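Cytolethal distending toxin protein C (Haemophilus ducreyi, PDB 1SR4) forms the tripartite bacterial genotoxin CDT together with subunits A and B, and probably binds carbohydrate through a ricin-like fold. Local coordinates at residues 49-54 / 65-70; 23-28 / 138-143. One frame throughout, in Å; residues are numbered along the deposited sequence.

Contact 1 (49-54 / 65-70); sequences IDYKGK and LVQFKV
I49 and Q67 face each other as an antiparallel hydrogen-bonded pair. I49 N donates to Q67 O almost without a bend, at an N-H...O angle of 178° and in the carbonyl plane, and Q67 N returns a bond of 3.0 Å to I49 O. Packing is close on the face of the sheet that carries both side chains. A chi1 of 63° places I49 CG1 toward Q67, and chi2 near 90° swings CD1 obliquely across the glutamine chain, 3.4 Å from Q67 CB. The amide beyond is fixed from outside, its NE2 bonded to T93 OG1 and C87 O. One residue on, D50 and V66 form a non-hydrogen-bonded pair whose side chains diverge, and the D50 carboxylate turns to S21 and N19 of the chain of toxin protein B. Beyond D50 the regular strand ends, yet Y51 N still donates to L65 O at 2.9 Å, from above the carbonyl plane. Water 1 marks this looser side, giving protons to both Y51 O and L65 O. Here Y51 CB meets L65 CB at 3.9 Å, with L65 CD1 at the ring's edge. Strands 46-50 and 64-69 are thus antiparallel neighbours, consecutive in the chain and joined by a loop, in a domain of the ricin-type beta-trefoil family.

Contact 2 (23-28 / 138-143); sequences RSLLTA and FSLAYQ
The backbone oxygen of Q143 is gripped from two directions: L25 N donates to it at 3.0 Å, nearly straight at 176° though from above the carbonyl plane, and water 2 donates to it at 2.8 Å. The same water lies 2.7 Å from S24 OG, bridging the two segments. From the protein, S24 OG accepts from L26 N and, at 3.2 Å, from T27 N, so an ST turn and ST motif bend the chain as it leaves strand 19-24 and bring L25 and L26 against the 3-10 turn 140-142. In this beta-trefoil domain the contact joins the end of an early strand to the loop leading into strand 144-147, its neighbour in the sheet. L25 and Q143 cross at about a right angle, L25 CD1 coming 3.6 Å from Q143 OE1. The extended glutamine chain brings its amide to the start of its own loop, where NE2 donates to F138 O at 3.0 Å, F138 O being tilted from the amide plane; NE2 also bonds L200 O of the subunit A chain. L26 has CG anti to its backbone N (chi1 -175°), carrying CD1 alongside A141, 3.7 Å from A141 CB. Its CB rests on L140 CB at 4.0 Å, while L140 CD2 reaches back to L25 CB. N87 of subunit A touches L140 and donates to L26 O.

Overall arrangement
Contacts 1 and 2 lie on opposite sides of the chain's centre, their own centres 22 Å apart and their nearest atoms about 8 Å apart, without touching. One antiparallel sheet links them: strands 46-50 and 19-24 are neighbours in it and follow one another in sequence. Along the chain, contact 1 is nested inside the long loop that contact 2 closes. The two also face different partners of the holotoxin. Segment 49-54 meets the chain of toxin protein B, whereas both segments of contact 2 meet subunit A, and F138 pairs with a strand of that subunit, continuing a sheet across the interface. The two contacts thus lie at different subunit interfaces of this chain.

Contact 1 (49-54 / 65-70)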
ATOM      1  N   ILE C  49       9.257  12.415  -7.024  1.00 13.09           N
ATOM      2  CA  ILE C  49       8.372  13.530  -7.339  1.00 13.81           C
ATOM      3  C   ILE C  49       7.719  13.331  -8.705  1.00 13.70           C
ATOM      4  O   ILE C  49       8.348  12.833  -9.634  1.00 12.52           O
ATOM      5  CB  ILE C  49       9.137  14.883  -7.296  1.00 17.72           C
ATOM      6  CG1 ILE C  49      10.225  14.915  -8.361  1.00 19.76           C
ATOM      7  CG2 ILE C  49       9.788  15.087  -5.925  1.00 17.67           C
ATOM      8  CD1 ILE C  49       9.737  15.460  -9.683  1.00 30.21           C
ATOM      9  N   ASP C  50       6.452  13.705  -8.829  1.00 12.34           N
ATOM     10  CA  ASP C  50       5.754  13.527 -10.098  1.00 14.32           C
ATOM     11  C   ASP C  50       6.033  14.666 -11.059  1.00 14.88           C
ATOM     12  O   ASP C  50       6.014  15.825 -10.662  1.00 14.37           O
ATOM     13  CB  ASP C  50       4.241  13.430  -9.878  1.00 15.26           C
ATOM     14  CG  ASP C  50       3.847  12.196  -9.091  1.00 18.82           C
ATOM     15  OD1 ASP C  50       4.738  11.371  -8.801  1.00 20.61           O
ATOM     16  OD2 ASP C  50       2.655  12.046  -8.764  1.00 19.29           O
ATOM     17  N   TYR C  51       6.279  14.334 -12.322  1.00 13.11           N
ATOM     18  CA  TYR C  51       6.527  15.354 -13.328  1.00 15.29           C
ATOM     19  C   TYR C  51       5.186  15.834 -13.890  1.00 16.79           C
ATOM     20  O   TYR C  51       4.364  15.029 -14.330  1.00 17.37           O
ATOM     21  CB  TYR C  51       7.391  14.802 -14.453  1.00 14.70           C
ATOM     22  CG  TYR C  51       7.780  15.876 -15.423  1.00 15.00           C
ATOM     23  CD1 TYR C  51       8.525  16.977 -15.001  1.00 15.71           C
ATOM     24  CD2 TYR C  51       7.370  15.824 -16.742  1.00 13.45           C
ATOM     25  CE1 TYR C  51       8.849  18.006 -15.880  1.00 16.50           C
ATOM     26  CE2 TYR C  51       7.684  16.853 -17.629  1.00 17.84           C
ATOM     27  CZ  TYR C  51       8.424  17.938 -17.191  1.00 15.12           C
ATOM     28  OH  TYR C  51       8.747  18.950 -18.074  1.00 16.67           O
ATOM     29  N   LYS C  52       4.976  17.146 -13.885  1.00 17.04           N
ATOM     30  CA  LYS C  52       3.713  17.716 -14.333  1.00 19.25           C
ATOM     31  C   LYS C  52       3.672  18.267 -15.756  1.00 20.11           C
ATOM     32  O   LYS C  52       2.602  18.647 -16.235  1.00 20.60           O
ATOM     33  CB  LYS C  52       3.281  18.818 -13.362  1.00 21.45           C
ATOM     34  CG  LYS C  52       3.402  18.437 -11.885  1.00 25.79           C
ATOM     35  CD  LYS C  52       2.641  17.156 -11.555  1.00 27.24           C
ATOM     36  CE  LYS C  52       1.133  17.322 -11.703  1.00 28.21           C
ATOM     37  NZ  LYS C  52       0.559  18.242 -10.687  1.00 27.98           N
ATOM     38  N   GLY C  53       4.816  18.306 -16.431  1.00 20.92           N
ATOM     39  CA  GLY C  53       4.850  18.821 -17.793  1.00 20.63           C
ATOM     40  C   GLY C  53       4.149  17.898 -18.768  1.00 20.87           C
ATOM     41  O   GLY C  53       4.044  16.696 -18.526  1.00 19.15           O
ATOM     42  N   LYS C  54       3.697  18.445 -19.893  1.00 21.81           N
ATOM     43  CA  LYS C  54       2.971  17.643 -20.874  1.00 22.86           C
ATOM     44  C   LYS C  54       3.701  17.369 -22.187  1.00 22.88           C
ATOM     45  O   LYS C  54       3.091  16.907 -23.147  1.00 22.35           O
ATOM     46  CB  LYS C  54       1.623  18.313 -21.178  1.00 24.85           C
ATOM     47  CG  LYS C  54       0.723  18.477 -19.955  1.00 26.58           C
ATOM     48  CD  LYS C  54       0.363  17.121 -19.355  1.00 28.98           C
ATOM     49  CE  LYS C  54      -0.208  17.263 -17.956  1.00 31.71           C
ATOM     50  NZ  LYS C  54      -1.285  18.288 -17.905  1.00 34.79           N
ATOM     51  N   LEU C  65       4.804   9.744 -15.053  1.00 10.14           N
ATOM     52  CA  LEU C  65       6.064  10.462 -15.217  1.00  9.77           C
ATOM     53  C   LEU C  65       6.584  10.965 -13.879  1.00  8.88           C
ATOM     54  O   LEU C  65       5.842  11.563 -13.101  1.00  9.16           O
ATOM     55  CB  LEU C  65       5.880  11.625 -16.211  1.00 10.46           C
ATOM     56  CG  LEU C  65       5.376  11.183 -17.595  1.00 11.26           C
ATOM     57  CD1 LEU C  65       5.388  12.380 -18.538  1.00 12.16           C
ATOM     58  CD2 LEU C  65       6.257  10.067 -18.165  1.00 11.88           C
ATOM     59  N   VAL C  66       7.859  10.697 -13.606  1.00  9.18           N
ATOM     60  CA  VAL C  66       8.478  11.111 -12.353  1.00 10.21           C
ATOM     61  C   VAL C  66       9.940  11.499 -12.530  1.00  9.58           C
ATOM     62  O   VAL C  66      10.512  11.409 -13.616  1.00 10.78           O
ATOM     63  CB  VAL C  66       8.465   9.967 -11.281  1.00  9.51           C
ATOM     64  CG1 VAL C  66       7.041   9.436 -11.065  1.00 10.99           C
ATOM     65  CG2 VAL C  66       9.408   8.833 -11.713  1.00 11.55           C
ATOM     66  N   GLN C  67      10.527  11.949 -11.432  1.00 11.04           N
ATOM     67  CA  GLN C  67      11.942  12.265 -11.389  1.00 10.46           C
ATOM     68  C   GLN C  67      12.384  11.686 -10.052  1.00 10.47           C
ATOM     69  O   GLN C  67      11.587  11.591  -9.124  1.00  9.48           O
ATOM     70  CB  GLN C  67      12.189  13.775 -11.404  1.00 11.90           C
ATOM     71  CG  GLN C  67      11.843  14.469 -12.716  1.00 13.76           C
ATOM     72  CD  GLN C  67      12.055  15.970 -12.622  1.00 17.48           C
ATOM     73  OE1 GLN C  67      11.468  16.625 -11.766  1.00 16.22           O
ATOM     74  NE2 GLN C  67      12.903  16.517 -13.495  1.00 15.29           N
ATOM     75  N   PHE C  68      13.643  11.280  -9.966  1.00 10.15           N
ATOM     76  CA  PHE C  68      14.191  10.760  -8.725  1.00 10.18           C
ATOM     77  C   PHE C  68      15.144  11.873  -8.291  1.00 11.37           C
ATOM     78  O   PHE C  68      16.185  12.088  -8.911  1.00 11.64           O
ATOM     79  CB  PHE C  68      14.932   9.449  -8.986  1.00  9.33           C
ATOM     80  CG  PHE C  68      14.055   8.379  -9.591  1.00 11.74           C
ATOM     81  CD1 PHE C  68      13.044   7.785  -8.845  1.00 11.08           C
ATOM     82  CD2 PHE C  68      14.194   8.021 -10.931  1.00 11.88           C
ATOM     83  CE1 PHE C  68      12.178   6.847  -9.428  1.00 11.76           C
ATOM     84  CE2 PHE C  68      13.332   7.088 -11.516  1.00 11.88           C
ATOM     85  CZ  PHE C  68      12.327   6.505 -10.764  1.00 10.37           C
ATOM     86  N   LYS C  69      14.770  12.580  -7.228  1.00 11.17           N
ATOM     87  CA  LYS C  69      15.544  13.711  -6.722  1.00 11.49           C
ATOM     88  C   LYS C  69      16.421  13.417  -5.514  1.00 12.50           C
ATOM     89  O   LYS C  69      16.039  12.683  -4.602  1.00 13.52           O
ATOM     90  CB  LYS C  69      14.581  14.858  -6.385  1.00 13.06           C
ATOM     91  CG  LYS C  69      15.232  16.124  -5.835  1.00 12.84           C
ATOM     92  CD  LYS C  69      14.159  17.103  -5.357  1.00 14.11           C
ATOM     93  CE  LYS C  69      14.762  18.277  -4.573  1.00 14.78           C
ATOM     94  NZ  LYS C  69      15.587  17.797  -3.423  1.00 11.49           N
ATOM     95  N   VAL C  70      17.603  14.016  -5.523  1.00 12.84           N
ATOM     96  CA  VAL C  70      18.569  13.876  -4.448  1.00 12.78           C
ATOM     97  C   VAL C  70      18.049  14.636  -3.237  1.00 11.58           C
ATOM     98  O   VAL C  70      17.474  15.719  -3.365  1.00 12.37           O
ATOM     99  CB  VAL C  70      19.947  14.482  -4.850  1.00 12.39           C
ATOM    100  CG1 VAL C  70      20.907  14.466  -3.664  1.00 10.96           C
ATOM    101  CG2 VAL C  70      20.544  13.687  -6.018  1.00 13.69           C
TER
HETATM  102  O   HOH W   1       3.354  12.533 -13.330  1.00 18.03           O

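Contact 2 (23-28 / 138-143)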
ATOM      1  N   ARG C  23      15.858  -0.061  -6.246  1.00  7.62           N
ATOM      2  CA  ARG C  23      16.684  -1.247  -6.403  1.00  9.72           C
ATOM      3  C   ARG C  23      16.315  -2.128  -7.596  1.00 10.03           C
ATOM      4  O   ARG C  23      15.147  -2.349  -7.882  1.00 10.61           O
ATOM      5  CB  ARG C  23      16.600  -2.136  -5.147  1.00  8.98           C
ATOM      6  CG  ARG C  23      17.123  -1.532  -3.851  1.00  9.74           C
ATOM      7  CD  ARG C  23      16.895  -2.502  -2.704  1.00  8.84           C
ATOM      8  NE  ARG C  23      17.287  -1.968  -1.404  1.00  8.51           N
ATOM      9  CZ  ARG C  23      18.422  -2.269  -0.771  1.00 10.08           C
ATOM     10  NH1 ARG C  23      19.295  -3.111  -1.319  1.00  9.51           N
ATOM     11  NH2 ARG C  23      18.681  -1.731   0.419  1.00  8.33           N
ATOM     12  N   SER C  24      17.326  -2.646  -8.272  1.00  9.64           N
ATOM     13  CA  SER C  24      17.093  -3.574  -9.375  1.00  9.40           C
ATOM     14  C   SER C  24      16.646  -4.861  -8.690  1.00  9.69           C
ATOM     15  O   SER C  24      17.257  -5.268  -7.701  1.00  8.56           O
ATOM     16  CB  SER C  24      18.401  -3.859 -10.116  1.00  8.57           C
ATOM     17  OG  SER C  24      18.299  -5.074 -10.847  1.00  9.51           O
ATOM     18  N   LEU C  25      15.608  -5.513  -9.193  1.00  9.20           N
ATOM     19  CA  LEU C  25      15.188  -6.750  -8.553  1.00  8.98           C
ATOM     20  C   LEU C  25      16.119  -7.893  -8.914  1.00 10.02           C
ATOM     21  O   LEU C  25      16.070  -8.962  -8.306  1.00  8.53           O
ATOM     22  CB  LEU C  25      13.753  -7.110  -8.926  1.00  8.28           C
ATOM     23  CG  LEU C  25      12.726  -6.119  -8.380  1.00 11.09           C
ATOM     24  CD1 LEU C  25      11.344  -6.771  -8.453  1.00 11.07           C
ATOM     25  CD2 LEU C  25      13.063  -5.750  -6.926  1.00  8.25           C
ATOM     26  N   LEU C  26      16.989  -7.661  -9.890  1.00  8.82           N
ATOM     27  CA  LEU C  26      17.933  -8.694 -10.273  1.00 10.27           C
ATOM     28  C   LEU C  26      19.186  -8.605  -9.397  1.00  9.32           C
ATOM     29  O   LEU C  26      19.630  -9.604  -8.861  1.00  9.83           O
ATOM     30  CB  LEU C  26      18.307  -8.554 -11.757  1.00 11.26           C
ATOM     31  CG  LEU C  26      19.212  -9.651 -12.338  1.00 13.49           C
ATOM     32  CD1 LEU C  26      19.036  -9.717 -13.873  1.00 13.82           C
ATOM     33  CD2 LEU C  26      20.681  -9.352 -11.979  1.00 12.32           C
ATOM     34  N   THR C  27      19.761  -7.412  -9.259  1.00  9.74           N
ATOM     35  CA  THR C  27      20.967  -7.250  -8.438  1.00 10.33           C
ATOM     36  C   THR C  27      20.684  -6.874  -6.979  1.00 10.75           C
ATOM     37  O   THR C  27      21.541  -7.068  -6.112  1.00 11.20           O
ATOM     38  CB  THR C  27      21.894  -6.142  -8.982  1.00  9.14           C
ATOM     39  OG1 THR C  27      21.292  -4.861  -8.739  1.00  9.29           O
ATOM     40  CG2 THR C  27      22.138  -6.328 -10.496  1.00 10.85           C
ATOM     41  N   ALA C  28      19.500  -6.320  -6.723  1.00  9.37           N
ATOM     42  CA  ALA C  28      19.112  -5.863  -5.380  1.00 12.64           C
ATOM     43  C   ALA C  28      19.947  -4.659  -4.931  1.00 12.30           C
ATOM     44  O   ALA C  28      19.833  -4.212  -3.791  1.00 13.52           O
ATOM     45  CB  ALA C  28      19.254  -6.988  -4.351  1.00 10.73           C
ATOM     46  N   PHE C 138       8.286  -9.659 -18.580  1.00 11.63           N
ATOM     47  CA  PHE C 138       9.683  -9.264 -18.482  1.00 10.75           C
ATOM     48  C   PHE C 138      10.466  -9.961 -17.366  1.00 10.74           C
ATOM     49  O   PHE C 138       9.927 -10.228 -16.292  1.00 10.71           O
ATOM     50  CB  PHE C 138       9.725  -7.744 -18.246  1.00  9.78           C
ATOM     51  CG  PHE C 138       9.138  -6.934 -19.381  1.00  9.83           C
ATOM     52  CD1 PHE C 138       9.935  -6.531 -20.452  1.00 10.54           C
ATOM     53  CD2 PHE C 138       7.794  -6.582 -19.379  1.00  8.83           C
ATOM     54  CE1 PHE C 138       9.399  -5.781 -21.507  1.00 12.29           C
ATOM     55  CE2 PHE C 138       7.245  -5.831 -20.433  1.00 10.49           C
ATOM     56  CZ  PHE C 138       8.047  -5.430 -21.493  1.00 10.13           C
ATOM     57  N   SER C 139      11.741 -10.240 -17.633  1.00  9.53           N
ATOM     58  CA  SER C 139      12.619 -10.863 -16.646  1.00 10.98           C
ATOM     59  C   SER C 139      12.987  -9.801 -15.594  1.00 11.27           C
ATOM     60  O   SER C 139      12.725  -8.607 -15.786  1.00 11.28           O
ATOM     61  CB  SER C 139      13.895 -11.354 -17.314  1.00 12.27           C
ATOM     62  OG  SER C 139      14.667 -10.236 -17.697  1.00 11.64           O
ATOM     63  N   LEU C 140      13.605 -10.235 -14.501  1.00  9.40           N
ATOM     64  CA  LEU C 140      14.014  -9.330 -13.424  1.00 10.05           C
ATOM     65  C   LEU C 140      14.971  -8.227 -13.871  1.00  9.42           C
ATOM     66  O   LEU C 140      15.065  -7.186 -13.229  1.00  8.50           O
ATOM     67  CB  LEU C 140      14.661 -10.131 -12.282  1.00  9.48           C
ATOM     68  CG  LEU C 140      13.746 -11.149 -11.585  1.00 12.14           C
ATOM     69  CD1 LEU C 140      14.572 -12.114 -10.719  1.00  9.38           C
ATOM     70  CD2 LEU C 140      12.738 -10.392 -10.710  1.00  8.45           C
ATOM     71  N   ALA C 141      15.682  -8.441 -14.968  1.00  9.18           N
ATOM     72  CA  ALA C 141      16.621  -7.424 -15.451  1.00  9.44           C
ATOM     73  C   ALA C 141      15.917  -6.102 -15.769  1.00  9.36           C
ATOM     74  O   ALA C 141      16.527  -5.037 -15.713  1.00 10.32           O
ATOM     75  CB  ALA C 141      17.379  -7.952 -16.700  1.00  8.33           C
ATOM     76  N   TYR C 142      14.622  -6.181 -16.077  1.00  9.56           N
ATOM     77  CA  TYR C 142      13.807  -5.014 -16.416  1.00  9.81           C
ATOM     78  C   TYR C 142      13.007  -4.489 -15.244  1.00 10.49           C
ATOM     79  O   TYR C 142      12.344  -3.468 -15.368  1.00  9.40           O
ATOM     80  CB  TYR C 142      12.778  -5.386 -17.490  1.00 12.60           C
ATOM     81  CG  TYR C 142      13.360  -5.691 -18.833  1.00 11.32           C
ATOM     82  CD1 TYR C 142      13.308  -4.753 -19.855  1.00 14.34           C
ATOM     83  CD2 TYR C 142      13.999  -6.898 -19.067  1.00 11.83           C
ATOM     84  CE1 TYR C 142      13.887  -5.006 -21.094  1.00 14.59           C
ATOM     85  CE2 TYR C 142      14.582  -7.170 -20.296  1.00 16.26           C
ATOM     86  CZ  TYR C 142      14.521  -6.218 -21.303  1.00 17.44           C
ATOM     87  OH  TYR C 142      15.094  -6.480 -22.519  1.00 19.37           O
ATOM     88  N   GLN C 143      13.061  -5.204 -14.123  1.00  9.04           N
ATOM     89  CA  GLN C 143      12.264  -4.882 -12.949  1.00  8.67           C
ATOM     90  C   GLN C 143      12.950  -4.111 -11.852  1.00  8.03           C
ATOM     91  O   GLN C 143      14.092  -4.384 -11.508  1.00  7.79           O
ATOM     92  CB  GLN C 143      11.708  -6.174 -12.365  1.00  8.30           C
ATOM     93  CG  GLN C 143      10.893  -7.022 -13.354  1.00  6.26           C
ATOM     94  CD  GLN C 143      10.346  -8.252 -12.672  1.00  6.53           C
ATOM     95  OE1 GLN C 143       9.958  -8.195 -11.502  1.00  7.26           O
ATOM     96  NE2 GLN C 143      10.291  -9.369 -13.393  1.00  7.41           N
TER
HETATM   97  O   HOH W   2      16.537  -4.517 -12.771  1.00 13.46           O